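Galactan 1,3-beta-galactosidase (Phanerochaete chrysosporium, PDB 7BYS) probably hydrolyses beta-1,3-galactan as a family 43 exo-acting glycosidase and carries a calcium-binding, carbohydrate-binding module. Local coordinates at residues N91-M96 with N170-T175. Residues are numbered along the deposited sequence; the frame is centred on the assembly and turned at random. Where two conformers were deposited one is given.
With NAG (2-acetamido-2-deoxy-beta-D-glucopyranose), chain D.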
ATOM      1  N   ASN A  91     -10.424 -29.214   6.705  1.00 12.90           N
ATOM      2  CA  ASN A  91      -9.154 -29.909   6.866  1.00 12.70           C
ATOM      3  C   ASN A  91      -8.331 -29.385   8.036  1.00 12.95           C
ATOM      4  O   ASN A  91      -7.254 -29.929   8.305  1.00 14.95           O
ATOM      5  CB  ASN A  91      -8.327 -29.796   5.581  1.00 12.61           C
ATOM      6  CG  ASN A  91      -9.036 -30.389   4.383  1.00 18.15           C
ATOM      7  OD1 ASN A  91      -9.843 -31.308   4.517  1.00 18.00           O
ATOM      8  ND2 ASN A  91      -8.731 -29.873   3.201  1.00 14.59           N
ATOM      9  N   SER A  92      -8.810 -28.346   8.724  1.00 11.48           N
ATOM     10  CA  SER A  92      -8.047 -27.658   9.771  1.00 11.90           C
ATOM     11  C   SER A  92      -6.653 -27.274   9.277  1.00 14.67           C
ATOM     12  O   SER A  92      -5.635 -27.547   9.917  1.00 13.85           O
ATOM     13  CB  SER A  92      -7.985 -28.487  11.055  0.61 15.17           C
ATOM     14  OG  SER A  92      -9.290 -28.832  11.485  0.61 16.01           O
ATOM     15  N   GLU A  93      -6.612 -26.630   8.114  1.00 11.34           N
ATOM     16  CA  GLU A  93      -5.363 -26.363   7.425  1.00 12.42           C
ATOM     17  C   GLU A  93      -5.362 -24.935   6.904  1.00 11.52           C
ATOM     18  O   GLU A  93      -6.373 -24.454   6.378  1.00 10.24           O
ATOM     19  CB  GLU A  93      -5.231 -27.316   6.237  1.00 12.93           C
ATOM     20  CG  GLU A  93      -3.899 -27.266   5.541  1.00 16.14           C
ATOM     21  CD  GLU A  93      -3.752 -28.366   4.518  1.00 16.70           C
ATOM     22  OE1 GLU A  93      -4.543 -28.384   3.542  1.00 17.75           O
ATOM     23  OE2 GLU A  93      -2.856 -29.222   4.690  1.00 19.72           O
ATOM     24  N   TYR A  94      -4.222 -24.262   7.054  1.00 10.05           N
ATOM     25  CA  TYR A  94      -4.002 -22.959   6.440  1.00 10.50           C
ATOM     26  C   TYR A  94      -3.440 -23.164   5.046  1.00  9.70           C
ATOM     27  O   TYR A  94      -2.521 -23.963   4.847  1.00 11.04           O
ATOM     28  CB  TYR A  94      -3.045 -22.121   7.290  1.00 10.40           C
ATOM     29  CG  TYR A  94      -3.629 -21.824   8.645  1.00 10.31           C
ATOM     30  CD1 TYR A  94      -4.413 -20.701   8.859  1.00 12.11           C
ATOM     31  CD2 TYR A  94      -3.440 -22.702   9.709  1.00 11.80           C
ATOM     32  CE1 TYR A  94      -4.983 -20.450  10.089  1.00 14.25           C
ATOM     33  CE2 TYR A  94      -3.993 -22.457  10.926  1.00 13.09           C
ATOM     34  CZ  TYR A  94      -4.761 -21.335  11.118  1.00 13.89           C
ATOM     35  OH  TYR A  94      -5.307 -21.107  12.358  1.00 19.69           O
ATOM     36  N   VAL A  95      -4.008 -22.456   4.075  1.00  8.98           N
ATOM     37  CA  VAL A  95      -3.631 -22.621   2.679  1.00  8.68           C
ATOM     38  C   VAL A  95      -3.188 -21.271   2.152  1.00  7.55           C
ATOM     39  O   VAL A  95      -3.965 -20.303   2.183  1.00  8.59           O
ATOM     40  CB  VAL A  95      -4.769 -23.210   1.831  1.00  8.87           C
ATOM     41  CG1 VAL A  95      -4.257 -23.521   0.446  1.00  9.36           C
ATOM     42  CG2 VAL A  95      -5.333 -24.477   2.508  1.00 11.43           C
ATOM     43  N   MET A  96      -1.941 -21.209   1.687  1.00  8.55           N
ATOM     44  CA  MET A  96      -1.356 -20.019   1.089  1.00  8.33           C
ATOM     45  C   MET A  96      -1.375 -20.149  -0.427  1.00  9.50           C
ATOM     46  O   MET A  96      -0.959 -21.179  -0.969  1.00  9.53           O
ATOM     47  CB  MET A  96       0.087 -19.838   1.566  1.00  9.05           C
ATOM     48  CG  MET A  96       0.779 -18.618   0.971  1.00  9.73           C
ATOM     49  SD  MET A  96       2.548 -18.595   1.377  1.00 11.23           S
ATOM     50  CE  MET A  96       2.504 -18.429   3.168  1.00 14.43           C
ATOM     51  N   ASN A 170     -10.865 -28.211  -0.843  1.00 12.01           N
ATOM     52  CA  ASN A 170      -9.591 -28.211  -0.139  1.00 11.55           C
ATOM     53  C   ASN A 170      -8.852 -26.893  -0.274  1.00 12.24           C
ATOM     54  O   ASN A 170      -7.826 -26.706   0.392  1.00 11.59           O
ATOM     55  CB  ASN A 170      -8.689 -29.320  -0.679  1.00 11.43           C
ATOM     56  CG  ASN A 170      -9.238 -30.698  -0.400  1.00 12.97           C
ATOM     57  OD1 ASN A 170      -9.768 -30.964   0.680  1.00 16.33           O
ATOM     58  ND2 ASN A 170      -9.124 -31.580  -1.383  1.00 17.08           N
ATOM     59  N   TYR A 171      -9.345 -25.988  -1.119  1.00 10.09           N
ATOM     60  CA  TYR A 171      -8.602 -24.778  -1.496  1.00  9.44           C
ATOM     61  C   TYR A 171      -7.285 -25.111  -2.210  1.00 11.21           C
ATOM     62  O   TYR A 171      -6.313 -24.352  -2.132  1.00 11.72           O
ATOM     63  CB  TYR A 171      -8.334 -23.838  -0.308  1.00  9.67           C
ATOM     64  CG  TYR A 171      -9.517 -23.396   0.531  1.00  8.46           C
ATOM     65  CD1 TYR A 171     -10.820 -23.394   0.039  1.00 10.10           C
ATOM     66  CD2 TYR A 171      -9.307 -22.934   1.831  1.00  7.98           C
ATOM     67  CE1 TYR A 171     -11.887 -22.947   0.835  1.00 11.07           C
ATOM     68  CE2 TYR A 171     -10.359 -22.485   2.625  1.00 10.10           C
ATOM     69  CZ  TYR A 171     -11.649 -22.497   2.127  1.00  9.33           C
ATOM     70  OH  TYR A 171     -12.692 -22.039   2.910  1.00 11.52           O
ATOM     71  N   TYR A 172      -7.215 -26.249  -2.901  1.00 10.98           N
ATOM     72  CA  TYR A 172      -5.973 -26.683  -3.540  1.00 10.38           C
ATOM     73  C   TYR A 172      -5.935 -26.397  -5.031  1.00 13.68           C
ATOM     74  O   TYR A 172      -4.849 -26.412  -5.621  1.00 14.75           O
ATOM     75  CB  TYR A 172      -5.763 -28.196  -3.380  1.00 14.72           C
ATOM     76  CG  TYR A 172      -5.433 -28.684  -1.988  1.00 12.71           C
ATOM     77  CD1 TYR A 172      -5.177 -27.803  -0.938  1.00 13.10           C
ATOM     78  CD2 TYR A 172      -5.370 -30.049  -1.732  1.00 16.29           C
ATOM     79  CE1 TYR A 172      -4.872 -28.279   0.337  1.00 16.66           C
ATOM     80  CE2 TYR A 172      -5.077 -30.533  -0.473  1.00 18.12           C
ATOM     81  CZ  TYR A 172      -4.822 -29.653   0.557  1.00 18.68           C
ATOM     82  OH  TYR A 172      -4.529 -30.160   1.812  1.00 18.86           O
ATOM     83  N   ASN A 173      -7.085 -26.151  -5.649  1.00 13.29           N
ATOM     84  CA  ASN A 173      -7.163 -26.086  -7.097  1.00 14.05           C
ATOM     85  C   ASN A 173      -8.403 -25.289  -7.477  1.00 11.69           C
ATOM     86  O   ASN A 173      -9.347 -25.159  -6.693  1.00 12.45           O
ATOM     87  CB  ASN A 173      -7.186 -27.506  -7.680  1.00 15.33           C
ATOM     88  CG  ASN A 173      -7.141 -27.528  -9.185  1.00 21.37           C
ATOM     89  OD1 ASN A 173      -6.579 -26.634  -9.823  1.00 18.95           O
ATOM     90  ND2 ASN A 173      -7.746 -28.562  -9.768  1.00 28.93           N
ATOM     91  N   VAL A 174      -8.391 -24.760  -8.697  1.00 13.71           N
ATOM     92  CA  VAL A 174      -9.519 -24.012  -9.240  1.00 15.43           C
ATOM     93  C   VAL A 174     -10.447 -24.986  -9.954  1.00 15.80           C
ATOM     94  O   VAL A 174      -9.994 -25.774 -10.794  1.00 24.20           O
ATOM     95  CB  VAL A 174      -9.017 -22.927 -10.204  1.00 21.09           C
ATOM     96  CG1 VAL A 174     -10.181 -22.286 -10.914  1.00 25.65           C
ATOM     97  CG2 VAL A 174      -8.169 -21.896  -9.464  1.00 23.30           C
ATOM     98  N   THR A 175     -11.741 -24.939  -9.623  1.00 12.71           N
ATOM     99  CA  THR A 175     -12.732 -25.880 -10.147  1.00 17.42           C
ATOM    100  C   THR A 175     -13.591 -25.315 -11.278  1.00 21.61           C
ATOM    101  O   THR A 175     -13.864 -26.027 -12.252  1.00 22.49           O
ATOM    102  CB  THR A 175     -13.625 -26.416  -9.015  1.00 18.96           C
ATOM    103  OG1 THR A 175     -14.536 -27.395  -9.537  1.00 30.83           O
ATOM    104  CG2 THR A 175     -14.425 -25.318  -8.345  1.00 21.88           C
TER
HETATM  105  C1  NAG D 501      -7.808 -28.737 -11.196  1.00 30.35           C
HETATM  106  C2  NAG D 501      -7.215 -30.065 -11.659  1.00 36.58           C
HETATM  107  C3  NAG D 501      -7.321 -30.251 -13.135  1.00 33.82           C
HETATM  108  C4  NAG D 501      -8.721 -30.024 -13.629  1.00 35.77           C
HETATM  109  C5  NAG D 501      -9.221 -28.651 -13.169  1.00 34.98           C
HETATM  110  C6  NAG D 501     -10.605 -28.374 -13.679  1.00 33.68           C
HETATM  111  C7  NAG D 501      -4.743 -29.186 -11.560  1.00 41.35           C
HETATM  112  C8  NAG D 501      -3.328 -29.387 -11.006  1.00 40.59           C
HETATM  113  N2  NAG D 501      -5.786 -30.152 -11.193  1.00 37.49           N
HETATM  114  O3  NAG D 501      -6.903 -31.602 -13.479  1.00 40.68           O
HETATM  115  O4  NAG D 501      -8.747 -30.100 -15.057  1.00 37.73           O
HETATM  116  O5  NAG D 501      -9.215 -28.589 -11.700  1.00 28.38           O
HETATM  117  O6  NAG D 501     -11.545 -29.003 -12.850  1.00 34.78           O
HETATM  118  O7  NAG D 501      -4.962 -28.259 -12.277  1.00 41.49           O
HETATM  119  O   HOH W   1      -7.143 -27.498   2.981  1.00 12.77           O
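Asn-91 ND2 donates to Asn-170 OD1 at 2.9 Å, nearly straight at 173°, joining adjacent blades of the five-bladed beta-propeller characteristic of family 43: the turn between strands 79-88 and 93-101 meets the loop between strands 161-167 and 174-181, in neighbouring four-stranded antiparallel sheets. The acceptor lies in the amide plane of Asn-91, whereas the donor is tilted from the carbonyl plane of Asn-170. Tyr-172 OH donates a hydrogen bond to Glu-93 OE1, very short at 2.5 Å. OE1 sits at the ring edge, in its plane, but the carboxylate is turned 42° from the ring. Glu-93 reaches the hydroxyl because CG stands anti to the backbone N (chi1 -172°) and the chain runs on extended. Asn-170 CB rests 3.5 Å above the Tyr-172 ring plane, over its centre. One water accepts from Asn-91 ND2 and donates to Asn-170 O and Glu-93 OE1, which thus accepts twice. Next to this polar cluster Val-95 CG1 comes to 3.4 Å from Tyr-171 O, and both methyls lie 4.2 Å from Tyr-171 CB. In the second shell, Lys-90 NZ also bonds Asn-170 OD1, and Gln-148 O and Gln-142 hold the Tyr-171 hydroxyl. Asn-173, clear of segment 91-96, has ND2 bonded to NAG C1 at 1.4 Å.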